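Local atomic coordinates of RNA-dependent RNA polymerase (Taggert virus, PDB entry 6DX3), a protein that probably acts as a deubiquitinating cysteine protease through the viral OTU domain of this nairovirus polymerase. Residues Asp37-Met49 with Asn97-Ser109. Sequence-based numbering, arbitrary orientation.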
# COMPACT_ATOMS: atom_id res chain seq x y z
N ASP A 37 -12.67 8.66 0.72
CA ASP A 37 -12.32 9.68 -0.26
C ASP A 37 -11.19 9.17 -1.14
O ASP A 37 -10.74 8.02 -1.03
CB ASP A 37 -11.94 10.99 0.44
CG ASP A 37 -10.88 10.81 1.52
OD1 ASP A 37 -10.09 9.84 1.45
OD2 ASP A 37 -10.84 11.64 2.44
N GLY A 38 -10.73 10.04 -2.04
CA GLY A 38 -9.62 9.71 -2.91
C GLY A 38 -8.26 9.64 -2.24
O GLY A 38 -7.27 9.33 -2.92
N ASN A 39 -8.17 9.93 -0.95
CA ASN A 39 -6.91 9.88 -0.21
C ASN A 39 -6.75 8.58 0.57
O ASN A 39 -5.79 8.44 1.33
CB ASN A 39 -6.81 11.07 0.75
CG ASN A 39 -6.93 12.41 0.05
OD1 ASN A 39 -6.31 12.65 -0.99
ND2 ASN A 39 -7.75 13.29 0.61
N CYS A 40 -7.65 7.61 0.36
CA CYS A 40 -7.73 6.43 1.22
C CYS A 40 -6.45 5.61 1.21
O CYS A 40 -6.11 4.98 2.22
CB CYS A 40 -8.91 5.57 0.79
SG CYS A 40 -8.83 5.12 -0.95
N LEU A 41 -5.73 5.56 0.09
CA LEU A 41 -4.45 4.86 0.08
C LEU A 41 -3.49 5.48 1.09
O LEU A 41 -2.86 4.78 1.88
CB LEU A 41 -3.83 4.85 -1.31
CG LEU A 41 -2.42 4.24 -1.32
CD1 LEU A 41 -2.47 2.75 -1.03
CD2 LEU A 41 -1.68 4.51 -2.62
N TYR A 42 -3.38 6.81 1.07
CA TYR A 42 -2.46 7.50 1.97
C TYR A 42 -2.93 7.45 3.41
O TYR A 42 -2.10 7.40 4.33
CB TYR A 42 -2.28 8.95 1.50
CG TYR A 42 -1.87 9.04 0.04
CD1 TYR A 42 -0.65 8.54 -0.38
CD2 TYR A 42 -2.72 9.59 -0.90
CE1 TYR A 42 -0.27 8.61 -1.71
CE2 TYR A 42 -2.35 9.66 -2.24
CZ TYR A 42 -1.12 9.17 -2.63
OH TYR A 42 -0.74 9.23 -3.95
N HIS A 43 -4.24 7.47 3.65
CA HIS A 43 -4.77 7.25 4.99
C HIS A 43 -4.32 5.89 5.53
O HIS A 43 -3.83 5.79 6.65
CB HIS A 43 -6.30 7.32 4.97
CG HIS A 43 -6.86 8.70 4.91
ND1 HIS A 43 -6.72 9.61 5.94
CD2 HIS A 43 -7.57 9.33 3.95
CE1 HIS A 43 -7.32 10.74 5.61
NE2 HIS A 43 -7.84 10.60 4.41
N SER A 44 -4.50 4.84 4.72
CA SER A 44 -4.19 3.49 5.18
C SER A 44 -2.69 3.28 5.37
O SER A 44 -2.28 2.55 6.27
CB SER A 44 -4.75 2.46 4.20
OG SER A 44 -4.42 2.80 2.87
N LEU A 45 -1.87 3.91 4.53
CA LEU A 45 -0.43 3.87 4.74
C LEU A 45 -0.03 4.64 5.99
O LEU A 45 0.87 4.22 6.73
CB LEU A 45 0.30 4.42 3.51
CG LEU A 45 0.26 3.53 2.27
CD1 LEU A 45 0.97 4.20 1.10
CD2 LEU A 45 0.89 2.17 2.57
N ALA A 46 -0.69 5.77 6.26
CA ALA A 46 -0.42 6.49 7.50
C ALA A 46 -0.87 5.69 8.71
O ALA A 46 -0.26 5.78 9.78
CB ALA A 46 -1.12 7.86 7.49
N CYS A 47 -1.94 4.89 8.56
CA CYS A 47 -2.41 4.06 9.66
C CYS A 47 -1.37 3.03 10.07
O CYS A 47 -1.29 2.66 11.24
CB CYS A 47 -3.72 3.38 9.27
SG CYS A 47 -4.59 2.57 10.63
N GLY A 48 -0.56 2.56 9.12
CA GLY A 48 0.49 1.62 9.43
C GLY A 48 1.78 2.24 9.94
O GLY A 48 2.62 1.52 10.48
N MET A 49 1.95 3.55 9.77
CA MET A 49 3.18 4.24 10.15
C MET A 49 3.04 5.12 11.38
O MET A 49 4.05 5.36 12.06
CB MET A 49 3.69 5.11 8.99
CG MET A 49 4.06 4.34 7.74
SD MET A 49 5.64 3.48 7.87
CE MET A 49 6.76 4.85 8.08
N ASN A 97 -7.41 14.76 -3.56
CA ASN A 97 -8.38 13.66 -3.59
C ASN A 97 -8.19 12.74 -4.79
O ASN A 97 -9.14 12.07 -5.21
CB ASN A 97 -9.82 14.19 -3.55
CG ASN A 97 -10.35 14.34 -2.15
OD1 ASN A 97 -10.62 13.35 -1.47
ND2 ASN A 97 -10.51 15.58 -1.70
N GLU A 98 -6.99 12.68 -5.34
CA GLU A 98 -6.70 11.82 -6.48
C GLU A 98 -6.32 10.42 -6.00
O GLU A 98 -5.58 10.27 -5.03
CB GLU A 98 -5.59 12.41 -7.33
CG GLU A 98 -5.23 11.60 -8.56
CD GLU A 98 -6.25 11.71 -9.68
OE1 GLU A 98 -7.18 12.54 -9.58
OE2 GLU A 98 -6.13 10.95 -10.66
N TRP A 99 -6.84 9.41 -6.70
CA TRP A 99 -6.66 8.02 -6.28
C TRP A 99 -5.19 7.63 -6.28
O TRP A 99 -4.48 7.81 -7.27
CB TRP A 99 -7.43 7.10 -7.22
CG TRP A 99 -8.91 7.16 -7.04
CD1 TRP A 99 -9.83 7.64 -7.92
CD2 TRP A 99 -9.65 6.70 -5.90
NE1 TRP A 99 -11.09 7.51 -7.40
CE2 TRP A 99 -11.01 6.94 -6.16
CE3 TRP A 99 -9.29 6.12 -4.68
CZ2 TRP A 99 -12.01 6.61 -5.26
CZ3 TRP A 99 -10.28 5.80 -3.79
CH2 TRP A 99 -11.62 6.05 -4.07
N GLY A 100 -4.73 7.08 -5.14
CA GLY A 100 -3.43 6.43 -5.11
C GLY A 100 -3.51 4.99 -5.60
O GLY A 100 -4.57 4.38 -5.63
N SER A 101 -2.35 4.45 -5.99
CA SER A 101 -2.30 3.12 -6.59
C SER A 101 -1.06 2.40 -6.08
O SER A 101 -0.33 2.90 -5.22
CB SER A 101 -2.32 3.22 -8.12
OG SER A 101 -1.09 3.74 -8.61
N SER A 102 -0.81 1.20 -6.63
CA SER A 102 0.31 0.38 -6.16
C SER A 102 1.66 1.02 -6.44
O SER A 102 2.62 0.78 -5.71
CB SER A 102 0.23 -1.01 -6.79
OG SER A 102 0.49 -0.96 -8.18
N LEU A 103 1.75 1.84 -7.49
CA LEU A 103 3.02 2.50 -7.78
C LEU A 103 3.40 3.50 -6.69
O LEU A 103 4.59 3.67 -6.40
CB LEU A 103 2.96 3.20 -9.14
CG LEU A 103 4.19 4.02 -9.53
CD1 LEU A 103 5.45 3.16 -9.50
CD2 LEU A 103 4.01 4.65 -10.90
N GLU A 104 2.41 4.16 -6.08
CA GLU A 104 2.70 5.05 -4.97
C GLU A 104 3.12 4.26 -3.73
O GLU A 104 3.95 4.74 -2.95
CB GLU A 104 1.48 5.92 -4.66
CG GLU A 104 1.17 6.97 -5.73
CD GLU A 104 0.65 6.36 -7.02
OE1 GLU A 104 1.45 6.20 -7.97
OE2 GLU A 104 -0.55 6.03 -7.09
N VAL A 105 2.55 3.07 -3.53
CA VAL A 105 3.05 2.18 -2.49
C VAL A 105 4.49 1.79 -2.79
O VAL A 105 5.34 1.75 -1.89
CB VAL A 105 2.15 0.94 -2.35
CG1 VAL A 105 2.74 -0.02 -1.33
CG2 VAL A 105 0.74 1.33 -1.98
N ASN A 106 4.77 1.48 -4.05
CA ASN A 106 6.13 1.15 -4.48
C ASN A 106 7.12 2.22 -4.04
O ASN A 106 8.13 1.93 -3.39
CB ASN A 106 6.15 0.97 -6.00
CG ASN A 106 7.41 0.28 -6.50
OD1 ASN A 106 8.50 0.46 -5.94
ND2 ASN A 106 7.27 -0.51 -7.56
N PHE A 107 6.82 3.48 -4.36
CA PHE A 107 7.75 4.57 -4.03
C PHE A 107 7.86 4.78 -2.53
O PHE A 107 8.96 5.00 -2.01
CB PHE A 107 7.31 5.85 -4.73
CG PHE A 107 7.69 5.91 -6.18
CD1 PHE A 107 8.96 5.53 -6.58
CD2 PHE A 107 6.78 6.34 -7.13
CE1 PHE A 107 9.32 5.58 -7.92
CE2 PHE A 107 7.14 6.39 -8.47
CZ PHE A 107 8.41 6.01 -8.86
N PHE A 108 6.74 4.71 -1.80
CA PHE A 108 6.81 4.94 -0.36
C PHE A 108 7.60 3.84 0.34
O PHE A 108 8.37 4.12 1.27
CB PHE A 108 5.40 5.03 0.23
CG PHE A 108 5.38 5.20 1.72
CD1 PHE A 108 5.66 6.43 2.29
CD2 PHE A 108 5.09 4.13 2.56
CE1 PHE A 108 5.64 6.60 3.67
CE2 PHE A 108 5.07 4.29 3.93
CZ PHE A 108 5.35 5.52 4.49
N SER A 109 7.42 2.59 -0.09
CA SER A 109 8.16 1.48 0.50
C SER A 109 9.66 1.66 0.30
O SER A 109 10.46 1.33 1.19
CB SER A 109 7.70 0.16 -0.10
OG SER A 109 7.91 0.14 -1.51
O HOH W 1 -6.10 6.82 -2.42
O HOH W 2 -4.82 12.04 -2.76
O HOH W 3 -4.76 15.13 -1.75
O HOH W 4 -2.63 10.70 -5.78
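Gly38 passes over one face of the Trp99 indole, its CA 4.0 Å from the centroid of the six-membered ring, a CH-pi contact 12° off the normal. The same CA makes a nearly straight C-H...O contact with Asn97 O, at 3.3 Å. Cys40 reaches the indole differently: SG lies at the ring's edge, 3.3 Å from Trp99 CZ3, where a chi1 of 55° tucks the sulfur back over its own main chain. One tryptophan thus receives backbone on its face and sulfur on its rim.

Water joins the main chains: water 1 donates to Gly38 O and accepts from Leu41 N and Gly100 N. Beyond it, Leu41 forks against residues 97-109, CD2 on Ser101 O and CD1 3.6 Å from Val105 CG2, while the Tyr42 hydroxyl rests on Glu104 CG. Farther along, Met49 CG lies 3.7 Å from Phe108 CZ at the edge of that ring, and Met49 SD, also at the edge, makes a Met-aromatic contact. The axes of helix 40-49 and of the part 102-109 come within 10.9 Å, their N-to-C directions 33° apart.

Just before helix 40-49, Asp37 OD1 accepts from Asn39 N in an Asx turn. Behind the first shell, His150 touches Cys40. Asp-Gly-Asn-Cys at a helix start, with histidine alongside, is the signature of OTU cysteine proteases, in which this cysteine is the nucleophile, as Cys40 probably is here.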